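Long-range contacts in chitinase (Chromobacterium violaceum, PDB 4TXG), which probably hydrolyses O-glycosidic bonds of chitin as a family 18 glycoside hydrolase: residues Ile157-Ser162 and Asn187-His192; Leu183-Tyr188 and Lys247-Val252; Gly305-Asp310 and Asp360-Gln365. All blocks are in the same frame, centred on the assembly; numbering follows the deposited sequence.

Contact 1: residues Ile157-Ser162 and Asn187-His192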
ATOM      1  N   ILE A 157      -0.669 -11.746  -2.165  1.00  7.62           N
ATOM      2  CA  ILE A 157      -1.579 -11.307  -1.113  1.00  7.48           C
ATOM      3  C   ILE A 157      -2.917 -10.900  -1.699  1.00  6.29           C
ATOM      4  O   ILE A 157      -2.998  -9.936  -2.449  1.00  9.25           O
ATOM      5  CB  ILE A 157      -0.985 -10.119  -0.345  1.00  8.95           C
ATOM      6  CG1 ILE A 157       0.397 -10.483   0.205  1.00  8.67           C
ATOM      7  CG2 ILE A 157      -1.910  -9.663   0.771  1.00  9.69           C
ATOM      8  CD1 ILE A 157       1.367  -9.302   0.186  1.00 17.21           C
ATOM      9  N   GLY A 158      -3.969 -11.631  -1.351  1.00  8.37           N
ATOM     10  CA  GLY A 158      -5.278 -11.330  -1.900  1.00 10.36           C
ATOM     11  C   GLY A 158      -6.193 -10.705  -0.870  1.00 10.28           C
ATOM     12  O   GLY A 158      -6.298 -11.205   0.254  1.00  8.48           O
ATOM     13  N   TYR A 159      -6.835  -9.598  -1.239  1.00  8.90           N
ATOM     14  CA  TYR A 159      -7.888  -9.031  -0.412  1.00  8.92           C
ATOM     15  C   TYR A 159      -9.196  -9.771  -0.628  1.00  9.29           C
ATOM     16  O   TYR A 159      -9.652  -9.930  -1.764  1.00 10.24           O
ATOM     17  CB  TYR A 159      -8.090  -7.551  -0.713  1.00  7.59           C
ATOM     18  CG  TYR A 159      -7.165  -6.657   0.064  1.00  9.64           C
ATOM     19  CD1 TYR A 159      -7.501  -6.228   1.338  1.00  9.99           C
ATOM     20  CD2 TYR A 159      -5.967  -6.222  -0.486  1.00 15.00           C
ATOM     21  CE1 TYR A 159      -6.659  -5.406   2.054  1.00 14.43           C
ATOM     22  CE2 TYR A 159      -5.121  -5.392   0.219  1.00 19.55           C
ATOM     23  CZ  TYR A 159      -5.472  -4.986   1.492  1.00 20.26           C
ATOM     24  OH  TYR A 159      -4.621  -4.163   2.205  1.00 23.85           O
ATOM     25  N   PHE A 160      -9.783 -10.216   0.473  1.00  7.23           N
ATOM     26  CA  PHE A 160     -11.091 -10.866   0.488  1.00  6.85           C
ATOM     27  C   PHE A 160     -12.117  -9.925   1.093  1.00 10.58           C
ATOM     28  O   PHE A 160     -12.004  -9.567   2.262  1.00  9.23           O
ATOM     29  CB  PHE A 160     -11.033 -12.152   1.311  1.00  6.84           C
ATOM     30  CG  PHE A 160     -12.360 -12.842   1.450  1.00  7.72           C
ATOM     31  CD1 PHE A 160     -12.805 -13.713   0.460  1.00  8.15           C
ATOM     32  CD2 PHE A 160     -13.167 -12.614   2.557  1.00 10.50           C
ATOM     33  CE1 PHE A 160     -14.023 -14.360   0.583  1.00  9.42           C
ATOM     34  CE2 PHE A 160     -14.393 -13.252   2.688  1.00 12.41           C
ATOM     35  CZ  PHE A 160     -14.823 -14.132   1.696  1.00 11.51           C
ATOM     36  N   THR A 161     -13.113  -9.524   0.313  1.00  9.75           N
ATOM     37  CA  THR A 161     -14.113  -8.589   0.817  1.00  7.46           C
ATOM     38  C   THR A 161     -15.257  -9.324   1.488  1.00  9.77           C
ATOM     39  O   THR A 161     -15.681 -10.388   1.030  1.00 10.05           O
ATOM     40  CB  THR A 161     -14.660  -7.684  -0.308  1.00  9.46           C
ATOM     41  OG1 THR A 161     -15.261  -8.488  -1.328  1.00 10.28           O
ATOM     42  CG2 THR A 161     -13.531  -6.860  -0.923  1.00 11.36           C
ATOM     43  N   SER A 162     -15.763  -8.740   2.573  1.00  8.39           N
ATOM     44  CA  SER A 162     -16.773  -9.399   3.412  1.00  9.67           C
ATOM     45  C   SER A 162     -18.179  -9.358   2.842  1.00  9.34           C
ATOM     46  O   SER A 162     -19.060 -10.093   3.309  1.00 10.99           O
ATOM     47  CB  SER A 162     -16.793  -8.757   4.802  1.00 10.91           C
ATOM     48  OG  SER A 162     -17.274  -7.418   4.744  1.00 11.97           O
ATOM     49  N   ASN A 187      -5.960 -11.015   3.154  1.00  6.29           N
ATOM     50  CA  ASN A 187      -6.392  -9.890   3.973  1.00  6.16           C
ATOM     51  C   ASN A 187      -7.909  -9.809   3.972  1.00  6.31           C
ATOM     52  O   ASN A 187      -8.519  -9.698   2.910  1.00  7.97           O
ATOM     53  CB  ASN A 187      -5.828  -8.573   3.442  1.00  6.69           C
ATOM     54  CG  ASN A 187      -4.334  -8.429   3.657  1.00 10.38           C
ATOM     55  OD1 ASN A 187      -3.728  -9.142   4.450  1.00 13.87           O
ATOM     56  ND2 ASN A 187      -3.737  -7.472   2.949  1.00 13.57           N
ATOM     57  N   TYR A 188      -8.516  -9.838   5.153  1.00  6.43           N
ATOM     58  CA  TYR A 188      -9.965  -9.723   5.262  1.00  6.64           C
ATOM     59  C   TYR A 188     -10.388  -8.266   5.373  1.00  9.74           C
ATOM     60  O   TYR A 188      -9.961  -7.560   6.293  1.00  7.21           O
ATOM     61  CB  TYR A 188     -10.455 -10.506   6.484  1.00  7.42           C
ATOM     62  CG  TYR A 188     -11.949 -10.485   6.696  1.00  7.23           C
ATOM     63  CD1 TYR A 188     -12.574  -9.422   7.351  1.00  7.30           C
ATOM     64  CD2 TYR A 188     -12.737 -11.547   6.259  1.00  8.02           C
ATOM     65  CE1 TYR A 188     -13.953  -9.419   7.568  1.00  7.62           C
ATOM     66  CE2 TYR A 188     -14.101 -11.546   6.455  1.00  9.38           C
ATOM     67  CZ  TYR A 188     -14.705 -10.485   7.111  1.00  8.01           C
ATOM     68  OH  TYR A 188     -16.065 -10.505   7.316  1.00  8.08           O
ATOM     69  N   ALA A 189     -11.254  -7.836   4.459  1.00  7.38           N
ATOM     70  CA  ALA A 189     -11.716  -6.444   4.389  1.00  7.06           C
ATOM     71  C   ALA A 189     -13.208  -6.337   4.689  1.00  9.89           C
ATOM     72  O   ALA A 189     -13.996  -6.998   4.017  1.00  9.16           O
ATOM     73  CB  ALA A 189     -11.420  -5.876   2.988  1.00  7.03           C
ATOM     74  N   PHE A 190     -13.644  -5.524   5.660  1.00 10.22           N
ATOM     75  CA  PHE A 190     -12.826  -4.681   6.542  1.00  6.68           C
ATOM     76  C   PHE A 190     -13.302  -4.746   7.983  1.00 10.27           C
ATOM     77  O   PHE A 190     -14.509  -4.828   8.239  1.00  9.45           O
ATOM     78  CB  PHE A 190     -12.902  -3.202   6.143  1.00  7.09           C
ATOM     79  CG  PHE A 190     -12.082  -2.833   4.951  1.00  7.18           C
ATOM     80  CD1 PHE A 190     -10.700  -2.829   5.024  1.00  8.43           C
ATOM     81  CD2 PHE A 190     -12.698  -2.435   3.778  1.00  8.09           C
ATOM     82  CE1 PHE A 190      -9.949  -2.461   3.922  1.00  8.49           C
ATOM     83  CE2 PHE A 190     -11.955  -2.069   2.674  1.00  8.89           C
ATOM     84  CZ  PHE A 190     -10.578  -2.084   2.755  1.00 10.70           C
ATOM     85  N   ALA A 191     -12.365  -4.645   8.922  1.00  8.51           N
ATOM     86  CA  ALA A 191     -12.706  -4.210  10.271  1.00  9.45           C
ATOM     87  C   ALA A 191     -12.682  -2.677  10.311  1.00  9.66           C
ATOM     88  O   ALA A 191     -12.177  -2.029   9.391  1.00  7.98           O
ATOM     89  CB  ALA A 191     -11.741  -4.796  11.304  1.00  6.13           C
ATOM     90  N   HIS A 192     -13.239  -2.098  11.367  1.00  8.58           N
ATOM     91  CA  HIS A 192     -13.199  -0.653  11.539  1.00  8.73           C
ATOM     92  C   HIS A 192     -12.818  -0.334  12.975  1.00 10.12           C
ATOM     93  O   HIS A 192     -12.710  -1.231  13.807  1.00  8.14           O
ATOM     94  CB  HIS A 192     -14.550  -0.018  11.196  1.00  8.38           C
ATOM     95  CG  HIS A 192     -15.674  -0.488  12.064  1.00 10.67           C
ATOM     96  ND1 HIS A 192     -16.476  -1.558  11.731  1.00 12.50           N
ATOM     97  CD2 HIS A 192     -16.136  -0.025  13.254  1.00 10.05           C
ATOM     98  CE1 HIS A 192     -17.378  -1.744  12.682  1.00 13.25           C
ATOM     99  NE2 HIS A 192     -17.197  -0.820  13.612  1.00 13.16           N
TER
HETATM  100  O   HOH W   1     -16.631  -5.669   6.496  1.00 23.80           O
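Four main-chain hydrogen bonds zip Gly-158 to Ser-162 onto the parallel strand Asn-187 to Ala-189. Asn-187 spends both of its backbone polar atoms here: its N donates to Gly-158 O at 2.9 Å, and its O receives Phe-160 N at 2.8 Å. Phe-160 O then takes Ala-189 N, and Ala-189 O takes Ser-162 N through a more bent bond (N-H...O 137°). Beyond this last rung the next amide, that of Phe-190, gives its proton to a water 3.1 Å from Phe-190 N. The same water lies 2.6 Å from Ser-162 OG and so bridges the hydroxyl to the neighbouring strand where direct pairing ends.

On the inward face, Asn-187 lies over one face of the Tyr-159 ring, which is brought there by a CG standing anti to its own carbonyl carbon (chi1 -86°). The CB of Asn-187 makes a CH-pi contact, 3.9 Å from the ring centroid of Tyr-159, while ND2 sits further toward the rim, 3.4 Å from CZ of Tyr-159. Amide and ring planes are turned 71° apart. The hydroxyl of Tyr-159 finds its partner in Asp-310, and that of Thr-161 in Glu-604. On the outward face Tyr-188 CD2 comes to the edge of the Phe-160 ring, at 3.9 Å from CD2 of Phe-160.

The peptide between Ala-189 and Phe-190 is cis, and the methyl of Ala-189 lies over the centre of the Phe-190 ring. Adjacent parallel barrel strands with a non-proline cis peptide are found here as in the TIM-barrel catalytic domain of other family 18 chitinases.

Contact 2: residues Leu183-Tyr188 and Lys247-Val252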
ATOM      1  N   LEU A 183      -1.849 -18.822  -3.035  1.00 10.68           N
ATOM      2  CA  LEU A 183      -1.627 -17.572  -2.299  1.00 12.35           C
ATOM      3  C   LEU A 183      -0.639 -17.736  -1.143  1.00  8.68           C
ATOM      4  O   LEU A 183      -0.332 -18.855  -0.724  1.00  8.21           O
ATOM      5  CB  LEU A 183      -2.951 -17.040  -1.722  1.00 17.85           C
ATOM      6  CG  LEU A 183      -4.130 -16.713  -2.627  1.00 19.34           C
ATOM      7  CD1 LEU A 183      -5.291 -16.244  -1.797  1.00 16.20           C
ATOM      8  CD2 LEU A 183      -3.740 -15.637  -3.620  1.00 24.99           C
ATOM      9  N   THR A 184      -0.149 -16.621  -0.612  1.00  8.68           N
ATOM     10  CA  THR A 184       0.653 -16.690   0.607  1.00  8.18           C
ATOM     11  C   THR A 184      -0.033 -15.995   1.791  1.00  7.41           C
ATOM     12  O   THR A 184       0.162 -16.394   2.947  1.00  8.32           O
ATOM     13  CB  THR A 184       2.055 -16.073   0.409  1.00  9.20           C
ATOM     14  OG1 THR A 184       1.938 -14.677   0.095  1.00  8.55           O
ATOM     15  CG2 THR A 184       2.812 -16.798  -0.709  1.00  9.88           C
ATOM     16  N   HIS A 185      -0.820 -14.959   1.496  1.00  6.42           N
ATOM     17  CA  HIS A 185      -1.520 -14.168   2.509  1.00  6.26           C
ATOM     18  C   HIS A 185      -2.919 -13.790   2.032  1.00  8.50           C
ATOM     19  O   HIS A 185      -3.131 -13.513   0.853  1.00  8.26           O
ATOM     20  CB  HIS A 185      -0.772 -12.869   2.840  1.00  8.37           C
ATOM     21  CG  HIS A 185       0.616 -13.064   3.368  1.00  8.94           C
ATOM     22  ND1 HIS A 185       1.667 -13.466   2.572  1.00 10.42           N
ATOM     23  CD2 HIS A 185       1.135 -12.869   4.604  1.00  8.95           C
ATOM     24  CE1 HIS A 185       2.768 -13.539   3.301  1.00  9.64           C
ATOM     25  NE2 HIS A 185       2.474 -13.176   4.535  1.00  8.23           N
ATOM     26  N   ILE A 186      -3.863 -13.760   2.965  1.00  7.93           N
ATOM     27  CA  ILE A 186      -5.210 -13.260   2.695  1.00  7.13           C
ATOM     28  C   ILE A 186      -5.547 -12.159   3.682  1.00  7.18           C
ATOM     29  O   ILE A 186      -5.433 -12.349   4.893  1.00  8.81           O
ATOM     30  CB  ILE A 186      -6.263 -14.361   2.820  1.00  6.87           C
ATOM     31  CG1 ILE A 186      -5.977 -15.501   1.837  1.00  6.58           C
ATOM     32  CG2 ILE A 186      -7.679 -13.779   2.638  1.00  9.51           C
ATOM     33  CD1 ILE A 186      -6.686 -16.808   2.225  1.00  9.16           C
ATOM     34  N   ASN A 187      -5.960 -11.015   3.154  1.00  6.29           N
ATOM     35  CA  ASN A 187      -6.392  -9.890   3.973  1.00  6.16           C
ATOM     36  C   ASN A 187      -7.909  -9.809   3.972  1.00  6.31           C
ATOM     37  O   ASN A 187      -8.519  -9.698   2.910  1.00  7.97           O
ATOM     38  CB  ASN A 187      -5.828  -8.573   3.442  1.00  6.69           C
ATOM     39  CG  ASN A 187      -4.334  -8.429   3.657  1.00 10.38           C
ATOM     40  OD1 ASN A 187      -3.728  -9.142   4.450  1.00 13.87           O
ATOM     41  ND2 ASN A 187      -3.737  -7.472   2.949  1.00 13.57           N
ATOM     42  N   TYR A 188      -8.516  -9.838   5.153  1.00  6.43           N
ATOM     43  CA  TYR A 188      -9.965  -9.723   5.262  1.00  6.64           C
ATOM     44  C   TYR A 188     -10.388  -8.266   5.373  1.00  9.74           C
ATOM     45  O   TYR A 188      -9.961  -7.560   6.293  1.00  7.21           O
ATOM     46  CB  TYR A 188     -10.455 -10.506   6.484  1.00  7.42           C
ATOM     47  CG  TYR A 188     -11.949 -10.485   6.696  1.00  7.23           C
ATOM     48  CD1 TYR A 188     -12.574  -9.422   7.351  1.00  7.30           C
ATOM     49  CD2 TYR A 188     -12.737 -11.547   6.259  1.00  8.02           C
ATOM     50  CE1 TYR A 188     -13.953  -9.419   7.568  1.00  7.62           C
ATOM     51  CE2 TYR A 188     -14.101 -11.546   6.455  1.00  9.38           C
ATOM     52  CZ  TYR A 188     -14.705 -10.485   7.111  1.00  8.01           C
ATOM     53  OH  TYR A 188     -16.065 -10.505   7.316  1.00  8.08           O
ATOM     54  N   LYS A 247      -1.121 -17.226   5.491  1.00  9.48           N
ATOM     55  CA  LYS A 247      -1.430 -16.299   6.583  1.00 10.13           C
ATOM     56  C   LYS A 247      -2.767 -15.595   6.366  1.00  8.82           C
ATOM     57  O   LYS A 247      -3.130 -15.295   5.232  1.00 11.13           O
ATOM     58  CB  LYS A 247      -0.320 -15.248   6.716  1.00 10.65           C
ATOM     59  CG  LYS A 247       1.071 -15.836   6.918  1.00  9.59           C
ATOM     60  CD  LYS A 247       1.173 -16.472   8.310  1.00 15.21           C
ATOM     61  CE  LYS A 247       2.309 -17.482   8.389  1.00 22.98           C
ATOM     62  NZ  LYS A 247       3.574 -16.903   7.900  1.00 34.08           N
ATOM     63  N   THR A 248      -3.497 -15.327   7.447  1.00  9.08           N
ATOM     64  CA  THR A 248      -4.628 -14.406   7.348  1.00  9.36           C
ATOM     65  C   THR A 248      -4.396 -13.171   8.214  1.00  8.55           C
ATOM     66  O   THR A 248      -3.869 -13.258   9.328  1.00  9.33           O
ATOM     67  CB  THR A 248      -5.966 -15.073   7.744  1.00  8.20           C
ATOM     68  OG1 THR A 248      -5.876 -15.624   9.065  1.00  9.82           O
ATOM     69  CG2 THR A 248      -6.312 -16.174   6.751  1.00  8.91           C
ATOM     70  N   LEU A 249      -4.765 -12.012   7.674  1.00  6.99           N
ATOM     71  CA  LEU A 249      -4.639 -10.758   8.400  1.00  6.70           C
ATOM     72  C   LEU A 249      -5.964 -10.010   8.356  1.00  7.96           C
ATOM     73  O   LEU A 249      -6.692 -10.080   7.364  1.00  8.94           O
ATOM     74  CB  LEU A 249      -3.518  -9.883   7.817  1.00  7.59           C
ATOM     75  CG  LEU A 249      -2.097 -10.451   7.978  1.00 10.15           C
ATOM     76  CD1 LEU A 249      -1.707 -11.272   6.758  1.00 15.43           C
ATOM     77  CD2 LEU A 249      -1.090  -9.342   8.223  1.00 11.85           C
ATOM     78  N   ILE A 250      -6.278  -9.310   9.437  1.00  8.55           N
ATOM     79  CA  ILE A 250      -7.484  -8.491   9.467  1.00  9.03           C
ATOM     80  C   ILE A 250      -7.140  -7.067   9.006  1.00 10.33           C
ATOM     81  O   ILE A 250      -6.272  -6.400   9.585  1.00  8.93           O
ATOM     82  CB  ILE A 250      -8.139  -8.511  10.884  1.00  7.49           C
ATOM     83  CG1 ILE A 250      -9.410  -7.652  10.909  1.00  7.04           C
ATOM     84  CG2 ILE A 250      -7.138  -8.107  11.994  1.00  8.01           C
ATOM     85  CD1 ILE A 250     -10.513  -8.148   9.945  1.00  7.22           C
ATOM     86  N   SER A 251      -7.783  -6.618   7.928  1.00  6.56           N
ATOM     87  CA  SER A 251      -7.553  -5.256   7.449  1.00  5.92           C
ATOM     88  C   SER A 251      -8.526  -4.296   8.116  1.00  8.99           C
ATOM     89  O   SER A 251      -9.719  -4.576   8.216  1.00 10.82           O
ATOM     90  CB  SER A 251      -7.685  -5.162   5.933  1.00 12.12           C
ATOM     91  OG  SER A 251      -6.772  -6.027   5.303  1.00 19.97           O
ATOM     92  N   VAL A 252      -8.004  -3.160   8.562  1.00  5.70           N
ATOM     93  CA  VAL A 252      -8.798  -2.207   9.320  1.00  5.68           C
ATOM     94  C   VAL A 252      -8.833  -0.868   8.587  1.00  7.63           C
ATOM     95  O   VAL A 252      -7.786  -0.306   8.279  1.00  7.70           O
ATOM     96  CB  VAL A 252      -8.225  -1.996  10.737  1.00  7.09           C
ATOM     97  CG1 VAL A 252      -9.190  -1.151  11.591  1.00  6.79           C
ATOM     98  CG2 VAL A 252      -7.925  -3.340  11.400  1.00 11.86           C
TER
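Lys-247 opens the ladder with its N on Thr-184 O (3.0 Å) and returns its own O to Ile-186 N (2.8 Å). The alternation carries on through Leu-249, which donates to Ile-186 O and accepts from Tyr-188 N, and finishes with Ser-251 N on Tyr-188 O. The strand axes stand 30° apart, the twist expected of adjacent barrel strands. CA-H...O contacts reinforce the pairing: Thr-248 CA approaches Ile-186 O to 3.3 Å, and the CA atoms of His-185 and Asn-187 approach Lys-247 O and Leu-249 O in the same manner.

Twisted parallel pairing of this kind builds the wall of the family 18 TIM barrel. Ser-251 and Val-252 begin the SxGG sequence motif of these enzymes.

Among polar side chains, Ser-251 OG lies beside Asn-187 CB, at 3.3 Å, in packing contact; its hydrogen-bond partner is Asp-310. With OG anti to its own carbonyl carbon (chi1 -59°), Ser-251 brings the hydroxyl to the barrel interior. His-185 is held at both ring nitrogens, ND1 2.8 Å from Thr-184 OG1 and NE2 bonded to Glu-146, so the rotation of its ring is fixed. Thr-248 OG1 pairs with Lys-240.

Packing contacts divide between the two faces. On the side of His-185, the CB-CG part of Lys-247 runs alongside the imidazole, with CB 3.5 Å from CD2 of His-185, and Leu-249 CD1 meets the ring edge. Leu-249 also lies side by side with Asn-187, whose OD1 touches its CB. On the opposite face, the CD1 tip of Ile-250 presses against Tyr-188 CD1 at 3.5 Å, folded toward it by a chi2 of 62°.

Contact 3: residues Gly305-Asp310 and Asp360-Gln365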
ATOM      1  N   GLY A 305      -7.893 -16.316  15.562  1.00 11.52           N
ATOM      2  CA  GLY A 305      -6.786 -17.026  14.942  1.00 11.57           C
ATOM      3  C   GLY A 305      -6.180 -16.332  13.729  1.00 13.98           C
ATOM      4  O   GLY A 305      -5.600 -16.988  12.864  1.00 13.57           O
ATOM      5  N   PHE A 306      -6.303 -15.011  13.656  1.00  9.37           N
ATOM      6  CA  PHE A 306      -5.595 -14.257  12.620  1.00  7.58           C
ATOM      7  C   PHE A 306      -4.101 -14.195  12.918  1.00 10.86           C
ATOM      8  O   PHE A 306      -3.684 -14.266  14.076  1.00 10.67           O
ATOM      9  CB  PHE A 306      -6.161 -12.841  12.481  1.00  6.81           C
ATOM     10  CG  PHE A 306      -7.409 -12.772  11.639  1.00 10.15           C
ATOM     11  CD1 PHE A 306      -8.658 -12.919  12.221  1.00 15.69           C
ATOM     12  CD2 PHE A 306      -7.326 -12.567  10.267  1.00  8.85           C
ATOM     13  CE1 PHE A 306      -9.812 -12.868  11.447  1.00 16.41           C
ATOM     14  CE2 PHE A 306      -8.473 -12.499   9.484  1.00 11.30           C
ATOM     15  CZ  PHE A 306      -9.720 -12.664  10.077  1.00 12.26           C
ATOM     16  N   ASP A 307      -3.301 -14.064  11.863  1.00  7.50           N
ATOM     17  CA  ASP A 307      -1.843 -14.031  11.990  1.00  7.86           C
ATOM     18  C   ASP A 307      -1.277 -12.620  12.025  1.00  7.69           C
ATOM     19  O   ASP A 307      -0.072 -12.434  12.188  1.00 10.41           O
ATOM     20  CB  ASP A 307      -1.199 -14.787  10.830  1.00 10.73           C
ATOM     21  CG  ASP A 307      -1.647 -16.223  10.768  1.00 15.05           C
ATOM     22  OD1 ASP A 307      -1.293 -16.984  11.690  1.00 17.85           O
ATOM     23  OD2 ASP A 307      -2.366 -16.591   9.817  1.00 16.68           O
ATOM     24  N   GLY A 308      -2.132 -11.624  11.835  1.00  7.25           N
ATOM     25  CA  GLY A 308      -1.647 -10.258  11.812  1.00  7.77           C
ATOM     26  C   GLY A 308      -2.743  -9.247  11.600  1.00  7.15           C
ATOM     27  O   GLY A 308      -3.898  -9.605  11.371  1.00  9.52           O
ATOM     28  N   VAL A 309      -2.362  -7.978  11.682  1.00  6.54           N
ATOM     29  CA  VAL A 309      -3.270  -6.858  11.443  1.00  6.43           C
ATOM     30  C   VAL A 309      -2.727  -6.033  10.287  1.00  9.84           C
ATOM     31  O   VAL A 309      -1.523  -5.764  10.227  1.00  8.20           O
ATOM     32  CB  VAL A 309      -3.410  -5.972  12.705  1.00 10.40           C
ATOM     33  CG1 VAL A 309      -4.320  -4.784  12.442  1.00 11.99           C
ATOM     34  CG2 VAL A 309      -3.960  -6.788  13.847  1.00 16.42           C
ATOM     35  N   ASP A 310      -3.616  -5.647   9.374  1.00  7.24           N
ATOM     36  CA  ASP A 310      -3.269  -4.826   8.224  1.00  7.25           C
ATOM     37  C   ASP A 310      -3.938  -3.466   8.408  1.00  8.60           C
ATOM     38  O   ASP A 310      -5.160  -3.357   8.406  1.00 10.61           O
ATOM     39  CB  ASP A 310      -3.728  -5.513   6.934  1.00  7.79           C
ATOM     40  CG  ASP A 310      -3.477  -4.679   5.692  1.00 11.16           C
ATOM     41  OD1 ASP A 310      -2.296  -4.377   5.401  1.00  9.44           O
ATOM     42  OD2 ASP A 310      -4.471  -4.358   4.999  1.00 12.97           O
ATOM     43  N   ASP A 360       2.652 -15.860  23.551  1.00 15.47           N
ATOM     44  CA  ASP A 360       1.884 -16.902  22.865  1.00 15.21           C
ATOM     45  C   ASP A 360       2.750 -17.921  22.142  1.00 18.86           C
ATOM     46  O   ASP A 360       2.257 -18.961  21.700  1.00 21.40           O
ATOM     47  CB  ASP A 360       0.919 -16.274  21.855  1.00 14.83           C
ATOM     48  CG  ASP A 360      -0.160 -15.439  22.515  1.00 16.17           C
ATOM     49  OD1 ASP A 360      -0.286 -15.506  23.761  1.00 19.34           O
ATOM     50  OD2 ASP A 360      -0.873 -14.709  21.786  1.00 14.93           O
ATOM     51  N   GLY A 361       4.034 -17.608  21.997  1.00 18.59           N
ATOM     52  CA  GLY A 361       4.947 -18.476  21.275  1.00 18.47           C
ATOM     53  C   GLY A 361       4.625 -18.599  19.800  1.00 21.16           C
ATOM     54  O   GLY A 361       4.915 -19.621  19.181  1.00 23.94           O
ATOM     55  N   ARG A 362       4.013 -17.561  19.229  1.00 15.77           N
ATOM     56  CA  ARG A 362       3.764 -17.521  17.796  1.00 18.17           C
ATOM     57  C   ARG A 362       3.800 -16.064  17.357  1.00 15.95           C
ATOM     58  O   ARG A 362       3.506 -15.176  18.139  1.00 16.77           O
ATOM     59  CB  ARG A 362       2.429 -18.177  17.443  1.00 23.81           C
ATOM     60  CG  ARG A 362       1.206 -17.407  17.878  1.00 25.34           C
ATOM     61  CD  ARG A 362       0.641 -16.615  16.719  1.00 31.80           C
ATOM     62  NE  ARG A 362      -0.509 -17.264  16.094  1.00 38.33           N
ATOM     63  CZ  ARG A 362      -0.788 -17.161  14.800  1.00 40.29           C
ATOM     64  NH1 ARG A 362      -1.857 -17.771  14.290  1.00 39.43           N
ATOM     65  NH2 ARG A 362       0.017 -16.449  14.014  1.00 32.62           N
ATOM     66  N   TYR A 363       4.169 -15.817  16.110  1.00 13.51           N
ATOM     67  CA  TYR A 363       4.433 -14.448  15.680  1.00 10.77           C
ATOM     68  C   TYR A 363       3.199 -13.756  15.102  1.00 13.32           C
ATOM     69  O   TYR A 363       2.380 -14.392  14.425  1.00 14.86           O
ATOM     70  CB  TYR A 363       5.569 -14.459  14.652  1.00  9.66           C
ATOM     71  CG  TYR A 363       6.028 -13.085  14.286  1.00 12.38           C
ATOM     72  CD1 TYR A 363       6.803 -12.345  15.165  1.00 11.95           C
ATOM     73  CD2 TYR A 363       5.668 -12.513  13.076  1.00  9.96           C
ATOM     74  CE1 TYR A 363       7.221 -11.078  14.844  1.00 13.74           C
ATOM     75  CE2 TYR A 363       6.079 -11.240  12.747  1.00  8.44           C
ATOM     76  CZ  TYR A 363       6.861 -10.534  13.633  1.00  9.50           C
ATOM     77  OH  TYR A 363       7.285  -9.265  13.333  1.00  8.56           O
ATOM     78  N   TYR A 364       3.070 -12.453  15.358  1.00  9.56           N
ATOM     79  CA  TYR A 364       1.989 -11.649  14.778  1.00  9.42           C
ATOM     80  C   TYR A 364       2.558 -10.541  13.900  1.00  8.28           C
ATOM     81  O   TYR A 364       3.374  -9.742  14.350  1.00 11.21           O
ATOM     82  CB  TYR A 364       1.098 -11.030  15.866  1.00  8.75           C
ATOM     83  CG  TYR A 364       0.450 -12.050  16.781  1.00  9.55           C
ATOM     84  CD1 TYR A 364      -0.555 -12.891  16.311  1.00 10.93           C
ATOM     85  CD2 TYR A 364       0.843 -12.172  18.107  1.00 11.23           C
ATOM     86  CE1 TYR A 364      -1.154 -13.831  17.143  1.00 13.56           C
ATOM     87  CE2 TYR A 364       0.255 -13.115  18.953  1.00 12.03           C
ATOM     88  CZ  TYR A 364      -0.741 -13.939  18.463  1.00 13.61           C
ATOM     89  OH  TYR A 364      -1.331 -14.873  19.295  1.00 15.41           O
ATOM     90  N   GLN A 365       2.119 -10.501  12.649  1.00  8.08           N
ATOM     91  CA  GLN A 365       2.606  -9.502  11.703  1.00  7.70           C
ATOM     92  C   GLN A 365       1.792  -8.208  11.766  1.00 11.20           C
ATOM     93  O   GLN A 365       0.590  -8.229  12.023  1.00 10.19           O
ATOM     94  CB  GLN A 365       2.591 -10.068  10.270  1.00 11.84           C
ATOM     95  CG  GLN A 365       3.715 -11.079   9.983  1.00 12.72           C
ATOM     96  CD  GLN A 365       3.713 -11.586   8.542  1.00 20.43           C
ATOM     97  OE1 GLN A 365       2.677 -12.010   8.029  1.00 20.82           O
ATOM     98  NE2 GLN A 365       4.875 -11.542   7.884  1.00 15.17           N
TER
HETATM   99  O   HOH W   2       2.373 -14.103  11.343  1.00 19.34           O
HETATM  100  O   HOH W   3       2.000 -16.650  12.129  1.00 29.19           O
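Asp-307 OD1 is gripped by both terminal nitrogens of Arg-362, NH2 at 2.7 Å and NH1 at 2.8 Å, in an end-on salt bridge that converges on one oxygen. OD1 offers NH2 its anti lone pair, whereas NH1 meets it from above the carboxylate plane; the two flat groups are turned 42° apart. Bends at chi2 and chi3 swing the arginine chain round to this position, where NH2 also donates to Tyr-363 O, 3.2 Å away. Phe-306 O lies over one guanidinium face. The other carboxylate oxygen of Asp-307 is taken up by Lys-240 and the amide of Thr-248, so the aspartate links three parts of the barrel.

Two backbone bonds start the pairing of the strands: Gln-365 N to Asp-307 O and Val-309 N to Gln-365 O. Between them Gln-365 O comes within 3.0 Å of the CA of Gly-308, on the side where a CB would stand, an approach that the absence of a side chain permits. Tyr-364 turns its ring edge to Phe-306 O and gives its hydroxyl proton to Asp-360 OD2 at 2.5 Å, an oxygen shared with Arg-302.

Gly-305 and Gly-361, both with positive phi, end the helices that lead into the paired strands. Helix, turn and parallel strand recur thus in TIM barrels, and Asp-307 and Asp-310 are the first two aspartates of the DxxDxDxE signature of family 18 chitinases.

Overall arrangement
The three contacts follow in chain order round the parallel barrel strands of one curled sheet: 155-161 and 185-193 in contact 1, 185-193 and 247-253 in contact 2, 308-312 and 365-371 in contact 3. Contacts 1 and 2 share Asn-187 and Tyr-188, and their centres are about 7 Å apart; the centre of contact 3 lies about 11 Å from that of contact 2 and about 16 Å from that of contact 1. Strand 308-312 pairs with 247-253, joining contact 3 to contact 2; the remaining barrel strands complete the ring. Asp-310, on the 305-310 segment of contact 3, reaches Tyr-159 of contact 1 and Ser-251 of contact 2 inside the barrel, probably at the active site.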